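Local coordinates for monosaccharide-transporting ATPase (Actinobacillus succinogenes, PDB 5DTE), which binds D-allose in the cleft between its two lobes and probably hands the sugar to an ABC transporter as its periplasmic solute-binding protein, at residues 136-141 and 172-177; 141-146 and 179-184; 30-35 and 86-91; 112-117 and 129-134. All coordinates share one frame; numbering follows the deposited sequence.

Interaction 1 of 4, residues 136-141 and 172-177. With ALL (beta-D-allopyranose), chain E.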
loop_
_atom_site.group_PDB
_atom_site.type_symbol
_atom_site.label_atom_id
_atom_site.label_comp_id
_atom_site.label_asym_id
_atom_site.label_seq_id
_atom_site.Cartn_x
_atom_site.Cartn_y
_atom_site.Cartn_z
ATOM N N VAL A 136 7.657 -1.858 -1.054
ATOM C CA VAL A 136 8.301 -1.267 0.125
ATOM C C VAL A 136 8.233 -2.234 1.318
ATOM O O VAL A 136 7.455 -3.192 1.320
ATOM C CB VAL A 136 7.672 0.096 0.569
ATOM C CG1 VAL A 136 8.130 1.227 -0.328
ATOM C CG2 VAL A 136 6.147 0.031 0.659
ATOM N N ASP A 137 9.077 -1.997 2.318
ATOM C CA ASP A 137 8.941 -2.676 3.598
ATOM C C ASP A 137 7.770 -2.034 4.324
ATOM O O ASP A 137 7.890 -0.924 4.835
ATOM C CB ASP A 137 10.233 -2.562 4.417
ATOM C CG ASP A 137 10.433 -3.725 5.367
ATOM O OD1 ASP A 137 9.445 -4.167 5.978
ATOM O OD2 ASP A 137 11.578 -4.207 5.494
ATOM N N ASN A 138 6.621 -2.702 4.333
ATOM C CA ASN A 138 5.440 -2.113 4.955
ATOM C C ASN A 138 5.540 -2.220 6.468
ATOM O O ASN A 138 4.953 -1.421 7.194
ATOM C CB ASN A 138 4.154 -2.765 4.438
ATOM C CG ASN A 138 3.887 -2.459 2.965
ATOM O OD1 ASN A 138 3.929 -1.307 2.535
ATOM N ND2 ASN A 138 3.621 -3.493 2.189
ATOM N N PHE A 139 6.318 -3.186 6.944
ATOM C CA PHE A 139 6.561 -3.324 8.381
ATOM C C PHE A 139 7.303 -2.113 8.884
ATOM O O PHE A 139 6.874 -1.451 9.842
ATOM C CB PHE A 139 7.362 -4.586 8.690
ATOM C CG PHE A 139 7.701 -4.762 10.145
ATOM C CD1 PHE A 139 6.840 -5.450 10.992
ATOM C CD2 PHE A 139 8.905 -4.277 10.657
ATOM C CE1 PHE A 139 7.165 -5.638 12.328
ATOM C CE2 PHE A 139 9.246 -4.462 11.989
ATOM C CZ PHE A 139 8.375 -5.134 12.832
ATOM N N ASN A 140 8.424 -1.851 8.219
ATOM C CA ASN A 140 9.244 -0.684 8.480
ATOM C C ASN A 140 8.472 0.639 8.306
ATOM O O ASN A 140 8.583 1.557 9.142
ATOM C CB ASN A 140 10.458 -0.719 7.565
ATOM C CG ASN A 140 11.657 -0.063 8.180
ATOM O OD1 ASN A 140 12.195 0.907 7.635
ATOM N ND2 ASN A 140 12.087 -0.580 9.340
ATOM N N GLY A 141 7.691 0.722 7.226
ATOM C CA GLY A 141 6.872 1.883 6.949
ATOM C C GLY A 141 5.958 2.222 8.107
ATOM O O GLY A 141 5.891 3.383 8.515
ATOM N N GLU A 172 -1.392 -6.101 7.479
ATOM C CA GLU A 172 -0.858 -6.738 8.684
ATOM C C GLU A 172 0.585 -6.306 8.959
ATOM O O GLU A 172 0.913 -5.982 10.089
ATOM C CB GLU A 172 -0.939 -8.278 8.575
ATOM C CG GLU A 172 -2.341 -8.849 8.196
ATOM C CD GLU A 172 -3.323 -9.026 9.380
ATOM O OE1 GLU A 172 -2.903 -8.912 10.551
ATOM O OE2 GLU A 172 -4.529 -9.289 9.128
ATOM N N GLN A 173 1.434 -6.279 7.930
ATOM C CA GLN A 173 2.816 -5.788 8.082
ATOM C C GLN A 173 2.870 -4.389 8.722
ATOM O O GLN A 173 3.635 -4.161 9.665
ATOM C CB GLN A 173 3.548 -5.756 6.737
ATOM C CG GLN A 173 3.962 -7.113 6.179
ATOM C CD GLN A 173 4.793 -7.938 7.150
ATOM O OE1 GLN A 173 5.773 -7.455 7.717
ATOM N NE2 GLN A 173 4.405 -9.196 7.343
ATOM N N ARG A 174 2.059 -3.460 8.220
ATOM C CA ARG A 174 2.023 -2.106 8.775
ATOM C C ARG A 174 1.548 -2.094 10.240
ATOM O O ARG A 174 2.056 -1.314 11.063
ATOM C CB ARG A 174 1.139 -1.200 7.905
ATOM C CG ARG A 174 1.733 -0.963 6.528
ATOM C CD ARG A 174 0.738 -0.437 5.529
ATOM N NE ARG A 174 1.225 -0.607 4.161
ATOM C CZ ARG A 174 0.524 -0.293 3.074
ATOM N NH1 ARG A 174 -0.690 0.233 3.204
ATOM N NH2 ARG A 174 1.037 -0.484 1.861
ATOM N N LYS A 175 0.588 -2.966 10.550
ATOM C CA LYS A 175 0.112 -3.173 11.916
ATOM C C LYS A 175 1.261 -3.654 12.818
ATOM O O LYS A 175 1.580 -3.003 13.825
ATOM C CB LYS A 175 -1.046 -4.183 11.927
ATOM C CG LYS A 175 -1.638 -4.530 13.302
ATOM C CD LYS A 175 -2.173 -5.979 13.348
ATOM C CE LYS A 175 -3.587 -6.037 13.914
ATOM N NZ LYS A 175 -3.745 -5.209 15.161
ATOM N N GLY A 176 1.877 -4.783 12.451
ATOM C CA GLY A 176 2.994 -5.336 13.197
ATOM C C GLY A 176 4.096 -4.306 13.380
ATOM O O GLY A 176 4.741 -4.240 14.442
ATOM N N GLY A 177 4.302 -3.499 12.337
ATOM C CA GLY A 177 5.209 -2.364 12.404
ATOM C C GLY A 177 4.809 -1.341 13.459
ATOM O O GLY A 177 5.622 -0.927 14.281
HETATM C C1 ALL E . -2.081 -1.599 -0.333
HETATM C C2 ALL E . -1.236 -0.504 -0.955
HETATM C C3 ALL E . -1.804 0.847 -0.727
HETATM C C4 ALL E . -3.272 0.910 -1.014
HETATM C C5 ALL E . -3.965 -0.140 -0.163
HETATM C C6 ALL E . -5.457 -0.060 -0.199
HETATM O O1 ALL E . -1.673 -2.844 -0.750
HETATM O O2 ALL E . 0.067 -0.553 -0.336
HETATM O O3 ALL E . -1.611 1.204 0.678
HETATM O O4 ALL E . -3.779 2.219 -0.711
HETATM O O5 ALL E . -3.530 -1.441 -0.655
HETATM O O6 ALL E . -5.917 -0.511 -1.455
#
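The Phe139 ring and the Arg174 guanidinium are the flat groups that carry this contact. Gly177 covers one face of the ring, with its CA 3.9 Å from the Phe139 ring centroid in a CH-pi contact shifted toward the rim. Arg174 is extended from CG to NE, which carries its guanidinium edge to Asn138 and the sugar. Its NH2 donates to Asn138 OD1 at 3.1 Å, and its NE adds a weak bond to the same oxygen. Asn138 OD1 lies near the guanidinium plane. Relative to the amide, however, the donor NH2 sits 64° out of the carbonyl plane, not on a lone pair. The Asn138 amide and Arg174 guanidinium planes are 74° apart.

Beside this pair the two backbones are in direct contact. Gly177 CA is 3.2 Å from Phe139 O, and Phe139 CA is 3.3 Å from Gln173 O, both as CA-H...O contacts. Gln173 OE1 comes up to Phe139 CB at 3.4 Å.

Arg174 NH1 donates to allose O3 at 2.9 Å and is also bound by Ala223 O. Asn138 is therefore a second-shell residue. It probably steadies the guanidinium that grips the sugar, and its amide oxygen may offset part of the positive charge.

Interaction 2 of 4, residues 141-146 and 179-184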
loop_
_atom_site.group_PDB
_atom_site.type_symbol
_atom_site.label_atom_id
_atom_site.label_comp_id
_atom_site.label_asym_id
_atom_site.label_seq_id
_atom_site.Cartn_x
_atom_site.Cartn_y
_atom_site.Cartn_z
ATOM N N GLY A 141 7.691 0.722 7.226
ATOM C CA GLY A 141 6.872 1.883 6.949
ATOM C C GLY A 141 5.958 2.222 8.107
ATOM O O GLY A 141 5.891 3.383 8.515
ATOM N N GLY A 142 5.262 1.208 8.634
ATOM C CA GLY A 142 4.410 1.365 9.802
ATOM C C GLY A 142 5.184 1.679 11.084
ATOM O O GLY A 142 4.784 2.539 11.885
ATOM N N TYR A 143 6.289 0.974 11.299
ATOM C CA TYR A 143 7.168 1.301 12.406
ATOM C C TYR A 143 7.559 2.767 12.343
ATOM O O TYR A 143 7.365 3.506 13.297
ATOM C CB TYR A 143 8.420 0.430 12.391
ATOM C CG TYR A 143 9.438 0.789 13.466
ATOM C CD1 TYR A 143 9.304 0.309 14.770
ATOM C CD2 TYR A 143 10.535 1.608 13.176
ATOM C CE1 TYR A 143 10.225 0.628 15.746
ATOM C CE2 TYR A 143 11.465 1.933 14.155
ATOM C CZ TYR A 143 11.305 1.438 15.435
ATOM O OH TYR A 143 12.227 1.756 16.410
ATOM N N LEU A 144 8.102 3.194 11.212
ATOM C CA LEU A 144 8.453 4.599 11.059
ATOM C C LEU A 144 7.245 5.518 11.278
ATOM O O LEU A 144 7.388 6.579 11.860
ATOM C CB LEU A 144 9.066 4.859 9.680
ATOM C CG LEU A 144 10.530 4.476 9.417
ATOM C CD1 LEU A 144 10.794 4.306 7.915
ATOM C CD2 LEU A 144 11.472 5.513 9.999
ATOM N N GLU A 145 6.062 5.103 10.826
ATOM C CA GLU A 145 4.867 5.940 10.894
ATOM C C GLU A 145 4.296 5.994 12.303
ATOM O O GLU A 145 3.819 7.038 12.747
ATOM C CB GLU A 145 3.782 5.440 9.922
ATOM C CG GLU A 145 2.413 6.157 10.071
ATOM C CD GLU A 145 1.242 5.424 9.412
ATOM O OE1 GLU A 145 1.428 4.717 8.396
ATOM O OE2 GLU A 145 0.112 5.565 9.907
ATOM N N ALA A 146 4.318 4.868 13.005
ATOM C CA ALA A 146 3.808 4.852 14.372
ATOM C C ALA A 146 4.731 5.666 15.265
ATOM O O ALA A 146 4.293 6.466 16.090
ATOM C CB ALA A 146 3.685 3.429 14.883
ATOM N N LEU A 179 2.668 -1.814 16.039
ATOM C CA LEU A 179 2.724 -2.495 17.333
ATOM C C LEU A 179 4.129 -2.479 17.922
ATOM O O LEU A 179 4.308 -2.167 19.101
ATOM C CB LEU A 179 2.227 -3.945 17.214
ATOM C CG LEU A 179 0.723 -4.199 16.987
ATOM C CD1 LEU A 179 0.390 -5.681 17.079
ATOM C CD2 LEU A 179 -0.144 -3.400 17.960
ATOM N N LYS A 180 5.125 -2.792 17.099
ATOM C CA LYS A 180 6.502 -2.810 17.576
ATOM C C LYS A 180 6.930 -1.447 18.102
ATOM O O LYS A 180 7.669 -1.347 19.072
ATOM C CB LYS A 180 7.464 -3.250 16.474
ATOM C CG LYS A 180 8.893 -3.308 16.971
ATOM C CD LYS A 180 9.887 -2.968 15.893
ATOM C CE LYS A 180 11.304 -2.939 16.443
ATOM N NZ LYS A 180 12.286 -3.502 15.457
ATOM N N ALA A 181 6.445 -0.398 17.455
ATOM C CA ALA A 181 6.841 0.958 17.782
ATOM C C ALA A 181 6.244 1.483 19.102
ATOM O O ALA A 181 6.947 2.152 19.871
ATOM C CB ALA A 181 6.467 1.869 16.648
ATOM N N PHE A 182 4.961 1.215 19.369
ATOM C CA PHE A 182 4.333 1.714 20.602
ATOM C C PHE A 182 4.845 0.903 21.774
ATOM O O PHE A 182 4.871 1.373 22.919
ATOM C CB PHE A 182 2.797 1.646 20.548
ATOM C CG PHE A 182 2.197 2.385 19.385
ATOM C CD1 PHE A 182 2.661 3.636 19.025
ATOM C CD2 PHE A 182 1.191 1.811 18.632
ATOM C CE1 PHE A 182 2.125 4.300 17.953
ATOM C CE2 PHE A 182 0.670 2.471 17.564
ATOM C CZ PHE A 182 1.140 3.721 17.225
ATOM N N ALA A 183 5.259 -0.327 21.477
ATOM C CA ALA A 183 5.837 -1.211 22.480
ATOM C C ALA A 183 7.080 -0.568 23.095
ATOM O O ALA A 183 7.510 -0.968 24.168
ATOM C CB ALA A 183 6.174 -2.570 21.871
ATOM N N GLU A 184 7.634 0.437 22.417
ATOM C CA GLU A 184 8.801 1.172 22.902
ATOM C C GLU A 184 8.399 2.332 23.811
ATOM O O GLU A 184 9.243 2.921 24.509
ATOM C CB GLU A 184 9.642 1.695 21.727
ATOM C CG GLU A 184 10.260 0.592 20.883
ATOM C CD GLU A 184 11.157 1.121 19.779
ATOM O OE1 GLU A 184 11.396 2.352 19.752
ATOM O OE2 GLU A 184 11.617 0.298 18.943
#
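Tyr143 places CG anti to its own backbone N (chi1 176°), and this carries the ring across to helix 169-182. Glu184 comes to meet it with a chain that is extended beyond CG. Tyr143 OH donates to Glu184 OE2 at 3.0 Å. The hydroxyl arrives on the syn side of the carboxylate, 24° out of its plane. Glu184 OE2 in turn lies at the edge of the ring, and the ring and carboxylate planes are 66° apart. Glu184 OE1 has a long, weak ion pair with Lys147.

The aliphatic part of Lys180 runs obliquely past the same ring, with Lys180 CD 3.5 Å from Tyr143 CD1. Lys180 NZ is 5.1 Å from the Tyr143 ring centroid, so any cation-pi attraction is weak at most.

Deeper down the contact is apolar. Ala146 CB meets Ala181 CB at 3.6 Å and Phe182 CZ at 3.5 Å. The small alanines let the two helices come close. Phe182 also touches Val159 and Ile190, and Ala146 touches Phe221, all on strands of the sheet below. Helices 138-152 and 169-182 thus lie side by side on the parallel sheet that includes strands 157-163, 188-195 and 219-222, as in the alpha/beta lobes of periplasmic sugar-binding proteins.

Interaction 3 of 4, residues 30-35 and 86-91. With ALL (beta-D-allopyranose), chain E.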
loop_
_atom_site.group_PDB
_atom_site.type_symbol
_atom_site.label_atom_id
_atom_site.label_comp_id
_atom_site.label_asym_id
_atom_site.label_seq_id
_atom_site.Cartn_x
_atom_site.Cartn_y
_atom_site.Cartn_z
ATOM N N ALA A 30 1.458 -5.559 -19.959
ATOM C CA ALA A 30 0.181 -5.457 -19.273
ATOM C C ALA A 30 0.393 -5.034 -17.823
ATOM O O ALA A 30 1.326 -5.485 -17.155
ATOM C CB ALA A 30 -0.593 -6.774 -19.350
ATOM N N LEU A 31 -0.473 -4.135 -17.360
ATOM C CA LEU A 31 -0.531 -3.739 -15.967
ATOM C C LEU A 31 -1.883 -4.177 -15.412
ATOM O O LEU A 31 -2.923 -3.718 -15.868
ATOM C CB LEU A 31 -0.343 -2.234 -15.824
ATOM C CG LEU A 31 -0.450 -1.717 -14.394
ATOM C CD1 LEU A 31 0.617 -2.387 -13.543
ATOM C CD2 LEU A 31 -0.319 -0.193 -14.334
ATOM N N LEU A 32 -1.873 -5.080 -14.444
ATOM C CA LEU A 32 -3.119 -5.666 -13.968
ATOM C C LEU A 32 -3.342 -5.348 -12.507
ATOM O O LEU A 32 -2.610 -5.814 -11.636
ATOM C CB LEU A 32 -3.115 -7.174 -14.197
ATOM C CG LEU A 32 -3.015 -7.504 -15.686
ATOM C CD1 LEU A 32 -2.939 -8.995 -15.906
ATOM C CD2 LEU A 32 -4.193 -6.910 -16.432
ATOM N N MET A 33 -4.366 -4.551 -12.239
ATOM C CA MET A 33 -4.499 -3.920 -10.934
ATOM C C MET A 33 -5.725 -4.386 -10.159
ATOM O O MET A 33 -6.776 -4.643 -10.733
ATOM C CB MET A 33 -4.518 -2.400 -11.115
ATOM C CG MET A 33 -3.274 -1.896 -11.802
ATOM S SD MET A 33 -3.289 -0.155 -12.172
ATOM C CE MET A 33 -3.196 0.529 -10.527
ATOM N N LYS A 34 -5.577 -4.487 -8.843
ATOM C CA LYS A 34 -6.651 -4.975 -7.994
ATOM C C LYS A 34 -7.777 -3.951 -7.856
ATOM O O LYS A 34 -8.929 -4.312 -7.581
ATOM C CB LYS A 34 -6.100 -5.372 -6.617
ATOM C CG LYS A 34 -5.422 -4.287 -5.808
ATOM C CD LYS A 34 -4.569 -4.904 -4.696
ATOM C CE LYS A 34 -4.395 -3.947 -3.521
ATOM N NZ LYS A 34 -3.611 -4.539 -2.397
ATOM N N THR A 35 -7.454 -2.679 -8.077
ATOM C CA THR A 35 -8.461 -1.624 -8.029
ATOM C C THR A 35 -7.937 -0.313 -8.628
ATOM O O THR A 35 -6.742 -0.147 -8.845
ATOM C CB THR A 35 -8.952 -1.368 -6.567
ATOM O OG1 THR A 35 -10.135 -0.559 -6.581
ATOM C CG2 THR A 35 -7.865 -0.697 -5.720
ATOM N N ASP A 86 4.041 -9.061 -24.036
ATOM C CA ASP A 86 5.506 -9.113 -23.899
ATOM C C ASP A 86 5.980 -9.199 -22.435
ATOM O O ASP A 86 6.933 -9.923 -22.121
ATOM C CB ASP A 86 6.139 -7.906 -24.596
ATOM C CG ASP A 86 5.967 -7.951 -26.106
ATOM O OD1 ASP A 86 6.284 -8.997 -26.721
ATOM O OD2 ASP A 86 5.506 -6.943 -26.679
ATOM N N ALA A 87 5.315 -8.452 -21.553
ATOM C CA ALA A 87 5.497 -8.599 -20.105
ATOM C C ALA A 87 4.202 -8.307 -19.329
ATOM O O ALA A 87 3.272 -7.677 -19.847
ATOM C CB ALA A 87 6.612 -7.690 -19.607
ATOM N N ILE A 88 4.159 -8.771 -18.083
ATOM C CA ILE A 88 3.061 -8.453 -17.179
ATOM C C ILE A 88 3.541 -7.883 -15.829
ATOM O O ILE A 88 4.435 -8.420 -15.178
ATOM C CB ILE A 88 2.192 -9.691 -16.907
ATOM C CG1 ILE A 88 1.967 -10.483 -18.189
ATOM C CG2 ILE A 88 0.875 -9.285 -16.302
ATOM C CD1 ILE A 88 1.331 -11.809 -17.938
ATOM N N ILE A 89 2.934 -6.776 -15.431
ATOM C CA ILE A 89 3.095 -6.232 -14.097
ATOM C C ILE A 89 1.773 -6.417 -13.367
ATOM O O ILE A 89 0.746 -5.873 -13.780
ATOM C CB ILE A 89 3.473 -4.747 -14.131
ATOM C CG1 ILE A 89 4.769 -4.565 -14.916
ATOM C CG2 ILE A 89 3.580 -4.179 -12.713
ATOM C CD1 ILE A 89 5.015 -3.150 -15.397
ATOM N N VAL A 90 1.783 -7.190 -12.290
ATOM C CA VAL A 90 0.562 -7.425 -11.549
ATOM C C VAL A 90 0.740 -7.082 -10.068
ATOM O O VAL A 90 1.805 -7.308 -9.477
ATOM C CB VAL A 90 0.073 -8.889 -11.714
ATOM C CG1 VAL A 90 0.935 -9.857 -10.919
ATOM C CG2 VAL A 90 -1.357 -9.008 -11.282
ATOM N N THR A 91 -0.314 -6.489 -9.504
ATOM C CA THR A 91 -0.443 -6.199 -8.080
ATOM C C THR A 91 -1.418 -7.206 -7.496
ATOM O O THR A 91 -2.629 -6.976 -7.517
ATOM C CB THR A 91 -0.977 -4.797 -7.837
ATOM O OG1 THR A 91 -2.355 -4.760 -8.233
ATOM C CG2 THR A 91 -0.203 -3.785 -8.667
HETATM C C1 ALL E . -2.081 -1.599 -0.333
HETATM C C2 ALL E . -1.236 -0.504 -0.955
HETATM C C3 ALL E . -1.804 0.847 -0.727
HETATM C C4 ALL E . -3.272 0.910 -1.014
HETATM C C5 ALL E . -3.965 -0.140 -0.163
HETATM C C6 ALL E . -5.457 -0.060 -0.199
HETATM O O1 ALL E . -1.673 -2.844 -0.750
HETATM O O2 ALL E . 0.067 -0.553 -0.336
HETATM O O3 ALL E . -1.611 1.204 0.678
HETATM O O4 ALL E . -3.779 2.219 -0.711
HETATM O O5 ALL E . -3.530 -1.441 -0.655
HETATM O O6 ALL E . -5.917 -0.511 -1.455
#
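Ala30 N donates to Ala87 O at 2.8 Å and starts a ladder of backbone bonds between two parallel strands. Ala30 O accepts from Ile89 N at 2.7 Å. Leu32 N then gives to Ile89 O at 2.8 Å. Thr91 N closes the ladder on Leu32 O at 3.2 Å. Beyond it a side chain takes over: Lys34 N donates to Thr91 OG1 at 3.3 Å. Thr91 holds OG1 between its backbone N and carbonyl carbon (chi1 70°), which turns the hydroxyl toward that amide.

Leu31 and Met33 make their backbone bonds on the other side, with Ile60, Gln62 and Ala64, on and just after strand 58-63. Strand 28-33 lies between strands 58-63 and 87-90, both later in the chain, in the six-stranded parallel sheet of a Rossmann-like lobe.

Helices cover both faces of the sheet. On one, Leu31 CD1 packs on Ile89 CG2 at 3.6 Å, with helices 39-54 and 272-287 above. On the other, Leu32 CD1 rests on Ile88 CG2 at 3.8 Å, and helix 70-82 covers Ala30, Leu32 and Val90.

Past the strand end, the extended Lys34 chain crosses Thr91 at about a right angle. Its NZ is hydrogen-bonded to allose O1 at 3.1 Å and has a long, weak ion pair with Asp116.

Interaction 4 of 4, residues 112-117 and 129-134. With ALL (beta-D-allopyranose), chain E.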
loop_
_atom_site.group_PDB
_atom_site.type_symbol
_atom_site.label_atom_id
_atom_site.label_comp_id
_atom_site.label_asym_id
_atom_site.label_seq_id
_atom_site.Cartn_x
_atom_site.Cartn_y
_atom_site.Cartn_z
ATOM N N ILE A 112 7.486 -11.443 -15.659
ATOM C CA ILE A 112 6.351 -11.029 -14.874
ATOM C C ILE A 112 6.798 -10.470 -13.526
ATOM O O ILE A 112 7.555 -11.097 -12.791
ATOM C CB ILE A 112 5.366 -12.215 -14.688
ATOM C CG1 ILE A 112 4.138 -11.788 -13.884
ATOM C CG2 ILE A 112 6.043 -13.415 -14.036
ATOM C CD1 ILE A 112 3.013 -12.808 -13.906
ATOM N N ILE A 113 6.325 -9.271 -13.224
ATOM C CA ILE A 113 6.722 -8.539 -12.026
ATOM C C ILE A 113 5.606 -8.498 -11.001
ATOM O O ILE A 113 4.515 -8.006 -11.271
ATOM C CB ILE A 113 7.127 -7.064 -12.342
ATOM C CG1 ILE A 113 8.262 -7.013 -13.363
ATOM C CG2 ILE A 113 7.525 -6.342 -11.074
ATOM C CD1 ILE A 113 9.312 -8.121 -13.176
ATOM N N ASP A 114 5.892 -8.999 -9.811
ATOM C CA ASP A 114 4.943 -8.936 -8.720
ATOM C C ASP A 114 5.061 -7.561 -8.021
ATOM O O ASP A 114 6.017 -7.301 -7.288
ATOM C CB ASP A 114 5.198 -10.116 -7.774
ATOM C CG ASP A 114 4.574 -9.933 -6.407
ATOM O OD1 ASP A 114 3.471 -9.359 -6.337
ATOM O OD2 ASP A 114 5.195 -10.361 -5.402
ATOM N N LEU A 115 4.091 -6.680 -8.274
ATOM C CA LEU A 115 4.086 -5.324 -7.707
ATOM C C LEU A 115 3.205 -5.227 -6.460
ATOM O O LEU A 115 2.227 -5.954 -6.347
ATOM C CB LEU A 115 3.612 -4.308 -8.762
ATOM C CG LEU A 115 3.473 -2.811 -8.446
ATOM C CD1 LEU A 115 4.829 -2.184 -8.153
ATOM C CD2 LEU A 115 2.809 -2.070 -9.602
ATOM N N ASP A 116 3.584 -4.345 -5.532
ATOM C CA ASP A 116 2.817 -3.977 -4.315
ATOM C C ASP A 116 2.646 -5.064 -3.243
ATOM O O ASP A 116 3.276 -5.004 -2.182
ATOM C CB ASP A 116 1.416 -3.460 -4.686
ATOM C CG ASP A 116 0.666 -2.873 -3.483
ATOM O OD1 ASP A 116 1.296 -2.158 -2.665
ATOM O OD2 ASP A 116 -0.554 -3.128 -3.355
ATOM N N VAL A 117 1.754 -6.016 -3.504
ATOM C CA VAL A 117 1.456 -7.087 -2.561
ATOM C C VAL A 117 2.368 -8.282 -2.839
ATOM O O VAL A 117 2.453 -8.755 -3.967
ATOM C CB VAL A 117 -0.030 -7.490 -2.644
ATOM C CG1 VAL A 117 -0.299 -8.766 -1.857
ATOM C CG2 VAL A 117 -0.932 -6.331 -2.160
ATOM N N LEU A 129 8.927 -22.072 -7.773
ATOM C CA LEU A 129 8.725 -20.798 -8.443
ATOM C C LEU A 129 9.769 -19.740 -8.100
ATOM O O LEU A 129 9.999 -19.434 -6.930
ATOM C CB LEU A 129 7.342 -20.257 -8.104
ATOM C CG LEU A 129 7.016 -18.917 -8.756
ATOM C CD1 LEU A 129 6.813 -19.105 -10.255
ATOM C CD2 LEU A 129 5.786 -18.296 -8.102
ATOM N N LYS A 130 10.400 -19.186 -9.132
ATOM C CA LYS A 130 11.220 -17.991 -8.982
ATOM C C LYS A 130 10.400 -16.791 -9.439
ATOM O O LYS A 130 9.905 -16.767 -10.573
ATOM C CB LYS A 130 12.509 -18.091 -9.791
ATOM C CG LYS A 130 13.296 -19.384 -9.611
ATOM C CD LYS A 130 13.417 -19.836 -8.162
ATOM C CE LYS A 130 14.138 -21.180 -8.088
ATOM N NZ LYS A 130 14.080 -21.827 -6.747
ATOM N N PHE A 131 10.236 -15.809 -8.558
ATOM C CA PHE A 131 9.438 -14.638 -8.892
ATOM C C PHE A 131 10.093 -13.368 -8.386
ATOM O O PHE A 131 10.904 -13.401 -7.467
ATOM C CB PHE A 131 8.037 -14.771 -8.314
ATOM C CG PHE A 131 7.956 -14.473 -6.844
ATOM C CD1 PHE A 131 7.425 -13.272 -6.391
ATOM C CD2 PHE A 131 8.407 -15.389 -5.913
ATOM C CE1 PHE A 131 7.346 -12.991 -5.027
ATOM C CE2 PHE A 131 8.326 -15.114 -4.556
ATOM C CZ PHE A 131 7.795 -13.911 -4.112
ATOM N N ASN A 132 9.732 -12.239 -8.982
ATOM C CA ASN A 132 10.416 -10.987 -8.695
ATOM C C ASN A 132 9.451 -9.920 -8.193
ATOM O O ASN A 132 8.474 -9.615 -8.872
ATOM C CB ASN A 132 11.139 -10.505 -9.952
ATOM C CG ASN A 132 11.991 -11.594 -10.590
ATOM O OD1 ASN A 132 13.155 -11.786 -10.225
ATOM N ND2 ASN A 132 11.408 -12.321 -11.544
ATOM N N TYR A 133 9.719 -9.360 -7.010
ATOM C CA TYR A 133 8.833 -8.357 -6.390
ATOM C C TYR A 133 9.413 -6.951 -6.465
ATOM O O TYR A 133 10.631 -6.767 -6.557
ATOM C CB TYR A 133 8.542 -8.736 -4.924
ATOM C CG TYR A 133 7.809 -7.710 -4.022
ATOM C CD1 TYR A 133 6.425 -7.519 -4.099
ATOM C CD2 TYR A 133 8.506 -6.992 -3.041
ATOM C CE1 TYR A 133 5.767 -6.614 -3.252
ATOM C CE2 TYR A 133 7.864 -6.096 -2.200
ATOM C CZ TYR A 133 6.495 -5.903 -2.298
ATOM O OH TYR A 133 5.878 -4.989 -1.435
ATOM N N VAL A 134 8.517 -5.968 -6.450
ATOM C CA VAL A 134 8.872 -4.560 -6.290
ATOM C C VAL A 134 7.859 -3.895 -5.358
ATOM O O VAL A 134 6.661 -3.928 -5.652
ATOM C CB VAL A 134 8.884 -3.808 -7.637
ATOM C CG1 VAL A 134 9.041 -2.294 -7.415
ATOM C CG2 VAL A 134 9.969 -4.339 -8.530
HETATM C C1 ALL E . -2.081 -1.599 -0.333
HETATM C C2 ALL E . -1.236 -0.504 -0.955
HETATM C C3 ALL E . -1.804 0.847 -0.727
HETATM C C4 ALL E . -3.272 0.910 -1.014
HETATM C C5 ALL E . -3.965 -0.140 -0.163
HETATM C C6 ALL E . -5.457 -0.060 -0.199
HETATM O O1 ALL E . -1.673 -2.844 -0.750
HETATM O O2 ALL E . 0.067 -0.553 -0.336
HETATM O O3 ALL E . -1.611 1.204 0.678
HETATM O O4 ALL E . -3.779 2.219 -0.711
HETATM O O5 ALL E . -3.530 -1.441 -0.655
HETATM O O6 ALL E . -5.917 -0.511 -1.455
#
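Asp114 and Tyr133 pair at the heart of a beta-alpha-beta unit, in which helix 121-126 links the parallel strands 112-115 and 132-135 of the Rossmann-like lobe. The contact is close here, with the CA atoms of Asp114 and Tyr133 4.6 Å apart. Asp114 N donates to Asn132 O at 2.8 Å, and Asp114 O accepts from Val134 N. Asp116 N then bonds to Val134 O. On one face of the sheet Ile113 and Leu115 pack against Val134, under helix 272-287.

Toward Phe131 and Asn132, which are partly exposed, the contact opens to solvent. Phe131 still reaches the acid side chain: Asp114 OD2 lies at its ring edge, 3.4 Å from Phe131 CE1. The same oxygen accepts from Leu119 N, which ties the Asp114 carboxylate to the loop after the strand.

The other end is buried and leads to the sugar. With CG anti to the backbone N (chi1 171°), the Tyr133 ring reaches Asp116, whose O lies at the ring edge. Allose O1 donates to Asp116 OD2 at 2.8 Å, and allose O2 to Asp116 OD1 at 3.1 Å. Asn170 binds the Asp116 carbonyl oxygen. Tyr133 OH donates to that same Asp116 O at 2.7 Å, from 37° out of the carbonyl plane.

In the fold
Along the chain the order is interaction 3, interaction 4, then interactions 1 and 2, whose segments alternate. Interactions 3 and 4 lie in the same six-stranded parallel sheet, with centres about 11 Å apart. Strands 87-90 and 112-115 are neighbours there and join the two. Interactions 1 and 2 share Gly141 and helices 138-152 and 169-182, with centres about 9 Å apart. These helices pack on the four-stranded sheet of the other lobe. The chain crosses between the lobes from strand 132-135 to helix 138-152. Interactions 1 and 3 are about 23 Å apart between centres, yet both touch allose, as does interaction 4. The sugar is thus held from both lobes, while interaction 2 lies farther out.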